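Local coordinates for T9SS C-terminal target domain-containing protein (Bacteroides cellulosilyticus, PDB 5JVK) that belongs to glycoside hydrolase family 39 and probably hydrolyses O-glycosidic bonds in carbohydrates, at residues Q353-A358 and S490-Y495; L357-L362 and T444-K449. All coordinates share one frame; numbering follows the deposited sequence.

Contact 1: residues Q353-A358 and S490-Y495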
loop_
_atom_site.group_PDB
_atom_site.type_symbol
_atom_site.label_atom_id
_atom_site.label_comp_id
_atom_site.label_asym_id
_atom_site.label_seq_id
_atom_site.Cartn_x
_atom_site.Cartn_y
_atom_site.Cartn_z
ATOM N N GLN A 353 6.171 -6.945 -9.229
ATOM C CA GLN A 353 5.770 -6.032 -8.146
ATOM C C GLN A 353 4.289 -5.642 -8.261
ATOM O O GLN A 353 3.568 -5.622 -7.261
ATOM C CB GLN A 353 6.639 -4.762 -8.143
ATOM C CG GLN A 353 6.506 -3.914 -6.877
ATOM C CD GLN A 353 6.917 -2.452 -7.047
ATOM O OE1 GLN A 353 6.750 -1.858 -8.113
ATOM N NE2 GLN A 353 7.433 -1.855 -5.973
ATOM N N ALA A 354 3.852 -5.337 -9.481
ATOM C CA ALA A 354 2.456 -5.008 -9.752
ATOM C C ALA A 354 1.543 -6.203 -9.499
ATOM O O ALA A 354 0.550 -6.091 -8.779
ATOM C CB ALA A 354 2.302 -4.521 -11.185
ATOM N N ALA A 355 1.896 -7.344 -10.085
ATOM C CA ALA A 355 1.143 -8.587 -9.898
ATOM C C ALA A 355 0.989 -8.950 -8.419
ATOM O O ALA A 355 -0.106 -9.289 -7.976
ATOM C CB ALA A 355 1.808 -9.728 -10.656
ATOM N N TYR A 356 2.081 -8.856 -7.664
ATOM C CA TYR A 356 2.076 -9.235 -6.247
ATOM C C TYR A 356 1.326 -8.240 -5.367
ATOM O O TYR A 356 0.783 -8.629 -4.332
ATOM C CB TYR A 356 3.504 -9.449 -5.723
ATOM C CG TYR A 356 4.308 -10.546 -6.420
ATOM C CD1 TYR A 356 3.696 -11.519 -7.230
ATOM C CD2 TYR A 356 5.687 -10.630 -6.242
ATOM C CE1 TYR A 356 4.442 -12.511 -7.849
ATOM C CE2 TYR A 356 6.435 -11.626 -6.856
ATOM C CZ TYR A 356 5.806 -12.562 -7.660
ATOM O OH TYR A 356 6.538 -13.553 -8.275
ATOM N N LEU A 357 1.290 -6.970 -5.772
ATOM C CA LEU A 357 0.481 -5.964 -5.076
ATOM C C LEU A 357 -1.004 -6.314 -5.160
ATOM O O LEU A 357 -1.687 -6.362 -4.141
ATOM C CB LEU A 357 0.724 -4.566 -5.652
ATOM C CG LEU A 357 0.080 -3.381 -4.909
ATOM C CD1 LEU A 357 0.957 -2.143 -5.027
ATOM C CD2 LEU A 357 -1.332 -3.062 -5.393
ATOM N N ALA A 358 -1.493 -6.552 -6.374
ATOM C CA ALA A 358 -2.895 -6.920 -6.587
ATOM C C ALA A 358 -3.242 -8.208 -5.855
ATOM O O ALA A 358 -4.280 -8.294 -5.199
ATOM C CB ALA A 358 -3.185 -7.075 -8.072
ATOM N N SER A 490 -2.241 -15.083 -16.446
ATOM C CA SER A 490 -0.876 -14.655 -16.181
ATOM C C SER A 490 -0.698 -14.452 -14.677
ATOM O O SER A 490 -1.642 -14.618 -13.896
ATOM C CB SER A 490 -0.563 -13.353 -16.933
ATOM O OG SER A 490 -1.234 -12.241 -16.367
ATOM N N ILE A 491 0.519 -14.092 -14.285
ATOM C CA ILE A 491 0.798 -13.673 -12.906
ATOM C C ILE A 491 -0.050 -12.465 -12.483
ATOM O O ILE A 491 -0.412 -12.343 -11.311
ATOM C CB ILE A 491 2.310 -13.407 -12.654
ATOM C CG1 ILE A 491 2.851 -12.248 -13.510
ATOM C CG2 ILE A 491 3.120 -14.679 -12.895
ATOM C CD1 ILE A 491 4.274 -11.859 -13.170
ATOM N N LEU A 492 -0.371 -11.595 -13.442
ATOM C CA LEU A 492 -1.213 -10.425 -13.212
ATOM C C LEU A 492 -2.684 -10.841 -13.171
ATOM O O LEU A 492 -3.175 -11.419 -14.138
ATOM C CB LEU A 492 -1.010 -9.408 -14.331
ATOM C CG LEU A 492 0.415 -8.858 -14.498
ATOM C CD1 LEU A 492 0.682 -8.456 -15.943
ATOM C CD2 LEU A 492 0.644 -7.696 -13.542
ATOM N N PRO A 493 -3.394 -10.560 -12.059
ATOM C CA PRO A 493 -4.802 -10.957 -12.021
ATOM C C PRO A 493 -5.680 -10.268 -13.063
ATOM O O PRO A 493 -5.464 -9.096 -13.383
ATOM C CB PRO A 493 -5.250 -10.550 -10.612
ATOM C CG PRO A 493 -4.003 -10.542 -9.810
ATOM C CD PRO A 493 -2.941 -10.057 -10.746
ATOM N N GLN A 494 -6.647 -11.018 -13.587
ATOM C CA GLN A 494 -7.715 -10.468 -14.414
ATOM C C GLN A 494 -9.029 -10.694 -13.688
ATOM O O GLN A 494 -9.094 -11.481 -12.742
ATOM C CB GLN A 494 -7.725 -11.105 -15.807
ATOM C CG GLN A 494 -8.170 -12.560 -15.861
ATOM C CD GLN A 494 -7.786 -13.227 -17.163
ATOM O OE1 GLN A 494 -8.641 -13.510 -17.998
ATOM N NE2 GLN A 494 -6.492 -13.474 -17.348
ATOM N N TYR A 495 -10.073 -10.007 -14.143
ATOM C CA TYR A 495 -11.327 -9.907 -13.410
ATOM C C TYR A 495 -12.544 -10.085 -14.320
ATOM O O TYR A 495 -12.592 -9.516 -15.413
ATOM C CB TYR A 495 -11.409 -8.540 -12.724
ATOM C CG TYR A 495 -10.163 -8.141 -11.961
ATOM C CD1 TYR A 495 -9.972 -8.541 -10.641
ATOM C CD2 TYR A 495 -9.175 -7.363 -12.562
ATOM C CE1 TYR A 495 -8.833 -8.174 -9.938
ATOM C CE2 TYR A 495 -8.034 -6.989 -11.870
ATOM C CZ TYR A 495 -7.864 -7.400 -10.558
ATOM O OH TYR A 495 -6.733 -7.034 -9.870
#
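The phenol ring of Tyr495 reaches helix 350-366 through its hydroxyl, OH lying 4.0 Å from CB of Ala358, while one ring face rests on the carbonyl carbon of Pro493, offset toward the rim. Val411 and Leu414 of helix 403-415 and Phe442 and Thr444 of strand 439-447 also pack against this side chain. Ala355 lies where the backbones come nearest, its CA 4.5 Å from CA of Leu492, so a mere methyl side chain suits the place. Its CB points into the turn, meeting CG1 of Ile491 and lying 3.5 Å from the carbonyl O of Ile491, an oxygen that accepts a hydrogen bond from NH1 of Arg359. CG of Leu492 stands anti to the carbonyl carbon (chi1 -60°), and from there CD2 reaches CB of Ala355 at 3.7 Å and, more loosely, CB of Ala354. One helical turn on, Ala358 takes CG of Pro493 against its methyl at 4.0 Å. Proline, having no N-H, brings no donor to be satisfied here. These small residues give a smooth helix face, joining the helix between barrel strands seven and eight to the antiparallel sheet that follows the barrel, as expected of a family 39 (beta/alpha)8 barrel with an accessory beta domain.

Contact 2: residues L357-L362 and T444-K449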
loop_
_atom_site.group_PDB
_atom_site.type_symbol
_atom_site.label_atom_id
_atom_site.label_comp_id
_atom_site.label_asym_id
_atom_site.label_seq_id
_atom_site.Cartn_x
_atom_site.Cartn_y
_atom_site.Cartn_z
ATOM N N LEU A 357 1.290 -6.970 -5.772
ATOM C CA LEU A 357 0.481 -5.964 -5.076
ATOM C C LEU A 357 -1.004 -6.314 -5.160
ATOM O O LEU A 357 -1.687 -6.362 -4.141
ATOM C CB LEU A 357 0.724 -4.566 -5.652
ATOM C CG LEU A 357 0.080 -3.381 -4.909
ATOM C CD1 LEU A 357 0.957 -2.143 -5.027
ATOM C CD2 LEU A 357 -1.332 -3.062 -5.393
ATOM N N ALA A 358 -1.493 -6.552 -6.374
ATOM C CA ALA A 358 -2.895 -6.920 -6.587
ATOM C C ALA A 358 -3.242 -8.208 -5.855
ATOM O O ALA A 358 -4.280 -8.294 -5.199
ATOM C CB ALA A 358 -3.185 -7.075 -8.072
ATOM N N ARG A 359 -2.358 -9.197 -5.970
ATOM C CA ARG A 359 -2.544 -10.494 -5.322
ATOM C C ARG A 359 -2.545 -10.416 -3.795
ATOM O O ARG A 359 -3.306 -11.136 -3.145
ATOM C CB ARG A 359 -1.508 -11.508 -5.839
ATOM C CG ARG A 359 -1.931 -12.094 -7.173
ATOM C CD ARG A 359 -0.799 -12.569 -8.064
ATOM N NE ARG A 359 -0.027 -13.677 -7.512
ATOM C CZ ARG A 359 0.881 -14.380 -8.191
ATOM N NH1 ARG A 359 1.147 -14.117 -9.473
ATOM N NH2 ARG A 359 1.532 -15.368 -7.588
ATOM N N THR A 360 -1.716 -9.536 -3.232
ATOM C CA THR A 360 -1.714 -9.286 -1.782
ATOM C C THR A 360 -3.085 -8.831 -1.281
ATOM O O THR A 360 -3.613 -9.395 -0.324
ATOM C CB THR A 360 -0.653 -8.233 -1.379
ATOM O OG1 THR A 360 0.651 -8.757 -1.632
ATOM C CG2 THR A 360 -0.754 -7.859 0.102
ATOM N N TYR A 361 -3.653 -7.819 -1.928
ATOM C CA TYR A 361 -4.935 -7.260 -1.487
ATOM C C TYR A 361 -6.120 -8.179 -1.795
ATOM O O TYR A 361 -7.081 -8.228 -1.025
ATOM C CB TYR A 361 -5.142 -5.853 -2.057
ATOM C CG TYR A 361 -4.200 -4.842 -1.444
ATOM C CD1 TYR A 361 -4.302 -4.505 -0.098
ATOM C CD2 TYR A 361 -3.196 -4.233 -2.198
ATOM C CE1 TYR A 361 -3.442 -3.586 0.480
ATOM C CE2 TYR A 361 -2.327 -3.309 -1.627
ATOM C CZ TYR A 361 -2.457 -2.989 -0.285
ATOM O OH TYR A 361 -1.610 -2.080 0.302
ATOM N N LEU A 362 -6.037 -8.917 -2.901
ATOM C CA LEU A 362 -7.045 -9.926 -3.231
ATOM C C LEU A 362 -7.011 -11.099 -2.251
ATOM O O LEU A 362 -8.061 -11.525 -1.766
ATOM C CB LEU A 362 -6.876 -10.419 -4.671
ATOM C CG LEU A 362 -7.224 -9.379 -5.743
ATOM C CD1 LEU A 362 -6.625 -9.757 -7.091
ATOM C CD2 LEU A 362 -8.728 -9.185 -5.863
ATOM N N THR A 444 -12.056 -12.996 -9.710
ATOM C CA THR A 444 -10.672 -12.710 -10.098
ATOM C C THR A 444 -9.963 -14.015 -10.415
ATOM O O THR A 444 -10.269 -15.043 -9.817
ATOM C CB THR A 444 -9.886 -11.919 -9.030
ATOM O OG1 THR A 444 -8.591 -11.587 -9.549
ATOM C CG2 THR A 444 -9.720 -12.706 -7.728
ATOM N N ALA A 445 -9.019 -13.967 -11.351
ATOM C CA ALA A 445 -8.295 -15.163 -11.769
ATOM C C ALA A 445 -6.848 -14.853 -12.122
ATOM O O ALA A 445 -6.566 -13.865 -12.796
ATOM C CB ALA A 445 -8.996 -15.823 -12.945
ATOM N N TRP A 446 -5.942 -15.702 -11.650
ATOM C CA TRP A 446 -4.524 -15.600 -11.971
ATOM C C TRP A 446 -3.848 -16.959 -11.844
ATOM O O TRP A 446 -4.422 -17.899 -11.288
ATOM C CB TRP A 446 -3.829 -14.559 -11.075
ATOM C CG TRP A 446 -3.603 -14.956 -9.630
ATOM C CD1 TRP A 446 -2.556 -15.671 -9.131
ATOM C CD2 TRP A 446 -4.425 -14.617 -8.506
ATOM N NE1 TRP A 446 -2.680 -15.816 -7.774
ATOM C CE2 TRP A 446 -3.821 -15.182 -7.363
ATOM C CE3 TRP A 446 -5.621 -13.901 -8.357
ATOM C CZ2 TRP A 446 -4.367 -15.049 -6.082
ATOM C CZ3 TRP A 446 -6.165 -13.768 -7.078
ATOM C CH2 TRP A 446 -5.536 -14.342 -5.959
ATOM N N THR A 447 -2.627 -17.042 -12.362
ATOM C CA THR A 447 -1.791 -18.227 -12.212
ATOM C C THR A 447 -0.495 -17.843 -11.509
ATOM O O THR A 447 0.013 -16.735 -11.692
ATOM C CB THR A 447 -1.495 -18.919 -13.567
ATOM O OG1 THR A 447 -0.701 -20.093 -13.345
ATOM C CG2 THR A 447 -0.767 -18.002 -14.554
ATOM N N THR A 448 0.025 -18.765 -10.699
ATOM C CA THR A 448 1.347 -18.619 -10.094
ATOM C C THR A 448 2.483 -18.951 -11.079
ATOM O O THR A 448 3.636 -18.607 -10.828
ATOM C CB THR A 448 1.485 -19.499 -8.836
ATOM O OG1 THR A 448 1.225 -20.869 -9.166
ATOM C CG2 THR A 448 0.503 -19.045 -7.766
ATOM N N LYS A 449 2.162 -19.617 -12.189
ATOM C CA LYS A 449 3.173 -19.995 -13.182
ATOM C C LYS A 449 3.650 -18.781 -13.981
ATOM O O LYS A 449 2.842 -18.081 -14.595
ATOM C CB LYS A 449 2.632 -21.084 -14.116
ATOM C CG LYS A 449 2.425 -22.414 -13.408
ATOM C CD LYS A 449 1.609 -23.403 -14.224
ATOM C CE LYS A 449 2.351 -23.888 -15.458
ATOM N NZ LYS A 449 1.790 -25.175 -15.960
HETATM O O HOH W 1 3.483 -16.001 -9.745
#
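The side chain of Arg359 crosses one face of the Trp446 indole at a slant, CG 3.7 Å from the centroid of the five-membered ring and 14° off the ring normal, a CH-pi contact. The bend at chi3 (64°) turns the guanidinium so that one of its faces lies over the CD1 rim of the indole, the planes 18° apart. NE of Arg359 and NE1 of Trp446, both donors, do not bond each other. Instead Asp297 serves both residues, OD2 in a salt bridge with NH2 and OD1 accepting from NE1. NH2 also donates to a water in the guanidinium plane at 3.0 Å, which in turn donates a hydrogen bond to the carbonyl O of Thr448 at 2.8 Å. Leu362, one turn on, packs next to the indole: CD1 lies 4.0 Å from CZ3 of Trp446, and its tip meets that of Thr444, whose OG1 is 3.6 Å from CD1. Were Trp446 an alanine, the aliphatic stem of Arg359 would probably lose its cover and OD1 of Asp297 the indole N-H. Flat, apolar and able to donate, tryptophan can pack against arginine and share the Asp297 carboxylate, so the buried positive charge is probably balanced locally.

How the contacts relate
From the N terminus, the chain builds a separate beta sheet, then enters the barrel and reaches helix 350-366, where both contacts begin on segments sharing Leu357 and Ala358. Contact 2 closes first: its loop runs through barrel strand 373-375 and helix 403-415 into the antiparallel sheet that follows the barrel, returning on strand 439-447. Contact 1 closes later, at the lead-in to strand 494-498, so its loop encloses that of contact 2. These strands are neighbours, Gln494 O lying 2.8 Å from Ala445 N in a probable hydrogen bond, and Ile491 O in contact 1 probably accepts from NH1 of Arg359 in contact 2, 3.0 Å away. Together they form one seam between barrel and sheet.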